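Long-range contacts in inactive Zymogen C11 Protease (Parabacteroides distasonis, PDB 6MZO), which is a clostripain-like cysteine protease of family C11, captured as its inactive zymogen and probably cleaving peptide bonds once activated: residues A[113-117]-A[188-192]; A[305-311]-A[323-329]. One frame throughout, in Å; residues are numbered along the deposited sequence.

Contact 1 of 2, residues A[113-117]-A[188-192]; sequences LWSHG and ILANG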
loop_
_atom_site.group_PDB
_atom_site.type_symbol
_atom_site.label_atom_id
_atom_site.label_comp_id
_atom_site.label_asym_id
_atom_site.label_seq_id
_atom_site.Cartn_x
_atom_site.Cartn_y
_atom_site.Cartn_z
ATOM N N LEU A 113 1.363 5.748 4.533
ATOM C CA LEU A 113 1.484 4.825 5.705
ATOM C C LEU A 113 2.683 4.000 5.441
ATOM O O LEU A 113 2.766 3.327 4.381
ATOM C CB LEU A 113 0.277 3.929 5.825
ATOM C CG LEU A 113 -1.033 4.601 6.101
ATOM C CD1 LEU A 113 -2.149 3.482 6.217
ATOM C CD2 LEU A 113 -0.871 5.405 7.350
ATOM N N TRP A 114 3.670 4.114 6.287
ATOM C CA TRP A 114 4.903 3.400 6.100
ATOM C C TRP A 114 4.960 2.269 7.111
ATOM O O TRP A 114 4.844 2.522 8.339
ATOM C CB TRP A 114 6.101 4.340 6.345
ATOM C CG TRP A 114 7.460 3.776 6.022
ATOM C CD1 TRP A 114 8.175 3.952 4.861
ATOM C CD2 TRP A 114 8.287 2.981 6.876
ATOM N NE1 TRP A 114 9.368 3.301 4.948
ATOM C CE2 TRP A 114 9.459 2.696 6.166
ATOM C CE3 TRP A 114 8.125 2.469 8.146
ATOM C CZ2 TRP A 114 10.473 1.923 6.701
ATOM C CZ3 TRP A 114 9.149 1.700 8.693
ATOM C CH2 TRP A 114 10.293 1.443 7.963
ATOM N N SER A 115 5.163 1.067 6.598
ATOM C CA SER A 115 5.158 -0.101 7.507
ATOM C C SER A 115 5.778 -1.217 6.709
ATOM O O SER A 115 5.112 -1.764 5.850
ATOM C CB SER A 115 3.723 -0.454 7.901
ATOM O OG SER A 115 3.675 -1.526 8.862
ATOM N N HIS A 116 7.036 -1.532 6.931
ATOM C CA HIS A 116 7.611 -2.698 6.272
ATOM C C HIS A 116 7.599 -3.960 7.160
ATOM O O HIS A 116 8.150 -3.973 8.250
ATOM C CB HIS A 116 9.010 -2.358 5.793
ATOM C CG HIS A 116 9.026 -1.291 4.743
ATOM N ND1 HIS A 116 10.127 -1.030 3.959
ATOM C CD2 HIS A 116 8.072 -0.408 4.362
ATOM C CE1 HIS A 116 9.847 -0.035 3.131
ATOM N NE2 HIS A 116 8.600 0.346 3.344
ATOM N N GLY A 117 6.946 -5.002 6.647
ATOM C CA GLY A 117 6.590 -6.210 7.375
ATOM C C GLY A 117 5.814 -7.115 6.433
ATOM O O GLY A 117 6.208 -7.285 5.279
ATOM N N ILE A 188 8.584 -3.976 -1.001
ATOM C CA ILE A 188 9.369 -2.790 -1.100
ATOM C C ILE A 188 10.303 -2.904 0.054
ATOM O O ILE A 188 9.867 -3.054 1.208
ATOM C CB ILE A 188 8.583 -1.547 -0.905
ATOM C CG1 ILE A 188 7.446 -1.497 -1.900
ATOM C CG2 ILE A 188 9.501 -0.352 -1.035
ATOM C CD1 ILE A 188 6.503 -0.254 -1.710
ATOM N N LEU A 189 11.574 -2.880 -0.241
ATOM C CA LEU A 189 12.478 -3.073 0.872
ATOM C C LEU A 189 13.205 -1.756 1.136
ATOM O O LEU A 189 12.711 -0.650 0.784
ATOM C CB LEU A 189 13.438 -4.258 0.605
ATOM C CG LEU A 189 12.800 -5.656 0.400
ATOM C CD1 LEU A 189 13.863 -6.732 0.171
ATOM C CD2 LEU A 189 11.856 -6.074 1.535
ATOM N N ALA A 190 14.347 -1.879 1.798
ATOM C CA ALA A 190 15.188 -0.747 2.142
ATOM C C ALA A 190 14.365 0.454 2.598
ATOM O O ALA A 190 13.415 0.333 3.376
ATOM C CB ALA A 190 16.058 -0.368 0.958
ATOM N N ASN A 191 14.723 1.605 2.082
ATOM C CA ASN A 191 14.066 2.807 2.518
ATOM C C ASN A 191 12.583 2.743 2.173
ATOM O O ASN A 191 11.732 3.034 3.024
ATOM C CB ASN A 191 14.720 4.031 1.888
ATOM C CG ASN A 191 15.266 3.739 0.513
ATOM O OD1 ASN A 191 15.404 2.576 0.125
ATOM N ND2 ASN A 191 15.598 4.788 -0.229
ATOM N N GLY A 192 12.256 2.299 0.965
ATOM C CA GLY A 192 10.886 2.498 0.542
ATOM C C GLY A 192 10.784 3.487 -0.644
ATOM O O GLY A 192 11.631 3.412 -1.559
#
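H116 pushes its imidazole into the curve of loop 188-192, and its CE1 corner meets a row of backbone oxygens. I188 O lies over one face of the ring, 3.4 Å from ND1, but the angle is too poor for a hydrogen bond. A190 O and N191 O approach CE1 obliquely, the latter at 3.6 Å, while G192 CA sits at the edge in the ring plane. With CG anti to the carbonyl carbon and beside the backbone N (chi1 -64°), the imidazole swings across to the loop. The CG2 branch of I188 comes up loosely, 4.2 Å from H116 CE1. The other face of the imidazole is partly covered by the indole of W114, its plane tilted by about 20° and the overlap offset toward the rims, with W114 CE2 standing 3.7 Å above the H116 plane. H116 follows directly on strand 109-115, one of the parallel central strands of the large mixed sheet, and the His-Gly pair after such a strand is consistent with the position of the catalytic histidine in clan CD peptidases. NE2 of H116 is bonded to D161 OD1, on the neighbouring strand 155-162. N191 takes part through its main chain. Its carbonyl oxygen accepts W114 NE1 at 3.1 Å, a nearly straight bond (169° at the hydrogen) that lies in the indole plane. N32 ND2, from helix 26-43, gives the same oxygen a second donor, which leaves this buried carbonyl gripped from two elements of the fold. Beside it, the backbone angles of G192 already demand glycine, since a CB would jam against the carbonyl O of N191; it would in addition stand 3.3 Å from W114 NE1.

Contact 2 of 2, residues A[305-311]-A[323-329]; sequences KATTPKA and LPVNKYS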
loop_
_atom_site.group_PDB
_atom_site.type_symbol
_atom_site.label_atom_id
_atom_site.label_comp_id
_atom_site.label_asym_id
_atom_site.label_seq_id
_atom_site.Cartn_x
_atom_site.Cartn_y
_atom_site.Cartn_z
ATOM N N LYS A 305 0.803 1.124 -14.047
ATOM C CA LYS A 305 1.585 0.046 -13.441
ATOM C C LYS A 305 2.953 -0.007 -14.095
ATOM O O LYS A 305 3.139 0.368 -15.278
ATOM C CB LYS A 305 0.892 -1.281 -13.552
ATOM C CG LYS A 305 0.850 -1.818 -15.021
ATOM C CD LYS A 305 0.298 -3.263 -15.036
ATOM C CE LYS A 305 0.359 -3.789 -16.476
ATOM N NZ LYS A 305 -0.577 -3.009 -17.264
ATOM N N ALA A 306 3.948 -0.410 -13.332
ATOM C CA ALA A 306 5.263 -0.570 -13.901
ATOM C C ALA A 306 6.021 -1.611 -13.122
ATOM O O ALA A 306 5.860 -1.764 -11.911
ATOM C CB ALA A 306 6.030 0.750 -13.921
ATOM N N THR A 307 6.894 -2.338 -13.843
ATOM C CA THR A 307 7.759 -3.286 -13.181
ATOM C C THR A 307 9.136 -3.389 -13.864
ATOM O O THR A 307 9.273 -3.232 -15.104
ATOM C CB THR A 307 7.133 -4.710 -13.168
ATOM O OG1 THR A 307 8.001 -5.605 -12.480
ATOM C CG2 THR A 307 6.919 -5.237 -14.656
ATOM N N THR A 308 10.134 -3.710 -13.053
ATOM C CA THR A 308 11.457 -4.098 -13.544
ATOM C C THR A 308 11.407 -5.577 -14.002
ATOM O O THR A 308 10.402 -6.244 -13.779
ATOM C CB THR A 308 12.517 -3.908 -12.416
ATOM O OG1 THR A 308 12.056 -4.540 -11.229
ATOM C CG2 THR A 308 12.734 -2.399 -12.099
ATOM N N PRO A 309 12.502 -6.082 -14.601
ATOM C CA PRO A 309 12.508 -7.492 -15.011
ATOM C C PRO A 309 12.370 -8.479 -13.844
ATOM O O PRO A 309 11.684 -9.494 -14.006
ATOM C CB PRO A 309 13.860 -7.634 -15.705
ATOM C CG PRO A 309 14.193 -6.295 -16.157
ATOM C CD PRO A 309 13.730 -5.403 -15.034
ATOM N N LYS A 310 12.895 -8.136 -12.663
ATOM C CA LYS A 310 12.719 -8.970 -11.472
ATOM C C LYS A 310 12.136 -8.219 -10.318
ATOM O O LYS A 310 12.166 -6.981 -10.326
ATOM C CB LYS A 310 14.062 -9.524 -11.045
ATOM C CG LYS A 310 14.674 -10.423 -12.198
ATOM C CD LYS A 310 15.850 -11.340 -11.814
ATOM C CE LYS A 310 16.491 -12.011 -13.078
ATOM N NZ LYS A 310 15.458 -12.761 -13.881
ATOM N N ALA A 311 11.637 -8.992 -9.354
ATOM C CA ALA A 311 11.125 -8.479 -8.085
ATOM C C ALA A 311 12.089 -8.939 -7.007
ATOM O O ALA A 311 12.643 -10.068 -7.071
ATOM C CB ALA A 311 9.693 -8.990 -7.807
ATOM N N LEU A 323 13.376 -12.681 -8.111
ATOM C CA LEU A 323 12.571 -13.592 -8.893
ATOM C C LEU A 323 12.053 -12.851 -10.118
ATOM O O LEU A 323 11.694 -11.697 -10.047
ATOM C CB LEU A 323 11.381 -14.132 -8.040
ATOM C CG LEU A 323 11.753 -14.954 -6.806
ATOM C CD1 LEU A 323 10.470 -15.332 -6.038
ATOM C CD2 LEU A 323 12.507 -16.216 -7.156
ATOM N N PRO A 324 11.943 -13.527 -11.248
ATOM C CA PRO A 324 11.474 -12.996 -12.538
ATOM C C PRO A 324 10.000 -12.598 -12.510
ATOM O O PRO A 324 9.167 -13.320 -11.975
ATOM C CB PRO A 324 11.744 -14.168 -13.506
ATOM C CG PRO A 324 11.543 -15.366 -12.605
ATOM C CD PRO A 324 12.320 -14.949 -11.381
ATOM N N VAL A 325 9.716 -11.392 -13.011
ATOM C CA VAL A 325 8.338 -10.933 -13.212
ATOM C C VAL A 325 8.059 -11.155 -14.661
ATOM O O VAL A 325 8.432 -10.335 -15.501
ATOM C CB VAL A 325 8.170 -9.467 -12.850
ATOM C CG1 VAL A 325 6.729 -9.009 -13.172
ATOM C CG2 VAL A 325 8.410 -9.319 -11.350
ATOM N N ASN A 326 7.467 -12.324 -14.952
ATOM C CA ASN A 326 7.166 -12.684 -16.328
ATOM C C ASN A 326 5.755 -12.255 -16.740
ATOM O O ASN A 326 5.514 -12.053 -17.921
ATOM C CB ASN A 326 7.323 -14.198 -16.562
ATOM C CG ASN A 326 8.746 -14.706 -16.310
ATOM O OD1 ASN A 326 8.939 -15.747 -15.672
ATOM N ND2 ASN A 326 9.744 -13.970 -16.793
ATOM N N LYS A 327 4.834 -12.107 -15.778
ATOM C CA LYS A 327 3.449 -11.643 -16.012
ATOM C C LYS A 327 3.190 -10.580 -14.991
ATOM O O LYS A 327 3.499 -10.797 -13.825
ATOM C CB LYS A 327 2.405 -12.751 -15.858
ATOM C CG LYS A 327 2.591 -13.826 -17.018
ATOM C CD LYS A 327 1.614 -14.935 -16.849
ATOM C CE LYS A 327 1.809 -15.967 -17.985
ATOM N NZ LYS A 327 0.927 -17.153 -17.745
ATOM N N TYR A 328 2.638 -9.440 -15.396
ATOM C CA TYR A 328 2.508 -8.367 -14.389
ATOM C C TYR A 328 1.239 -7.600 -14.631
ATOM O O TYR A 328 1.177 -6.782 -15.607
ATOM C CB TYR A 328 3.738 -7.437 -14.477
ATOM C CG TYR A 328 3.664 -6.344 -13.451
ATOM C CD1 TYR A 328 3.754 -6.665 -12.139
ATOM C CD2 TYR A 328 3.507 -4.980 -13.817
ATOM C CE1 TYR A 328 3.638 -5.697 -11.130
ATOM C CE2 TYR A 328 3.412 -3.985 -12.810
ATOM C CZ TYR A 328 3.483 -4.370 -11.492
ATOM O OH TYR A 328 3.354 -3.453 -10.486
ATOM N N SER A 329 0.208 -7.819 -13.774
ATOM C CA SER A 329 -1.069 -7.084 -13.960
ATOM C C SER A 329 -1.179 -5.831 -13.056
ATOM O O SER A 329 -2.077 -4.991 -13.218
ATOM C CB SER A 329 -2.248 -8.065 -13.717
ATOM O OG SER A 329 -2.309 -8.391 -12.327
HETATM O O HOH W 1 9.150 -7.792 -15.871
#
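The hairpin of strands 310-313 and 321-324 opens here beside strand 302-307, an outermost strand of the large mixed sheet, and the chain leaving the hairpin folds back along that strand. A311 and L323 form an antiparallel hydrogen-bonded pair, with A311 N donating to L323 O at 2.8 Å and L323 N to A311 O. K310 and P324 make the adjacent non-hydrogen-bonded pair, and V325 N to P309 O (2.9 Å) carries the bonding past the strand end. Beyond this the side chains take over. V325 divides its branches: CG2 packs on A311 CB at 3.8 Å, while CG1, anti to the backbone N (chi1 176°), meets T307 OG1 tip to tip. T307 also slides past Y328, its CB over the centre of the ring face, 3.7 Å from the centroid and 10° off the normal, a CH-pi contact; its CG2 sits closer to CG and CD2 of the same ring. K305 runs past the tyrosine in the opposite direction, CB near Y328 CE2 and the CE methylene 3.2 Å from Y328 O. Y328 OH is bonded to I227 O on neighbouring strand 226-231, which fixes the far end of the ring. A serine in place of Y328 would probably leave T307 CB without the ring face it packs on, open a gap beside T307 and deprive I227 O of this donor. Q263 holds the intervening bend, bonding P324 O and the backbone N of N326 and K327. T308 O takes two donors: T307 OG1, in the carbonyl plane on a lone pair at 2.8 Å, and a water that also donates to V325 O at 2.7 Å.

From the N terminus, the chain first reaches contact 1 at the end of strand 109-115. After strands 155-162 and 178-183 it returns at loop 188-192, so that contact 1 closes a loop of 70 residues and ties the centre of the large sheet to the connection leading into helix 195-203. Contact 2 comes later and is short: 305-311 and 323-329 are separated by 11 residues, and it closes the base of the hairpin and lays the chain that follows along edge strand 302-307. The two are in series, neither nested nor crossed. Both reach the same sheet, one in its middle and one at its margin. The centres of contacts 1 and 2 lie about 19 Å apart.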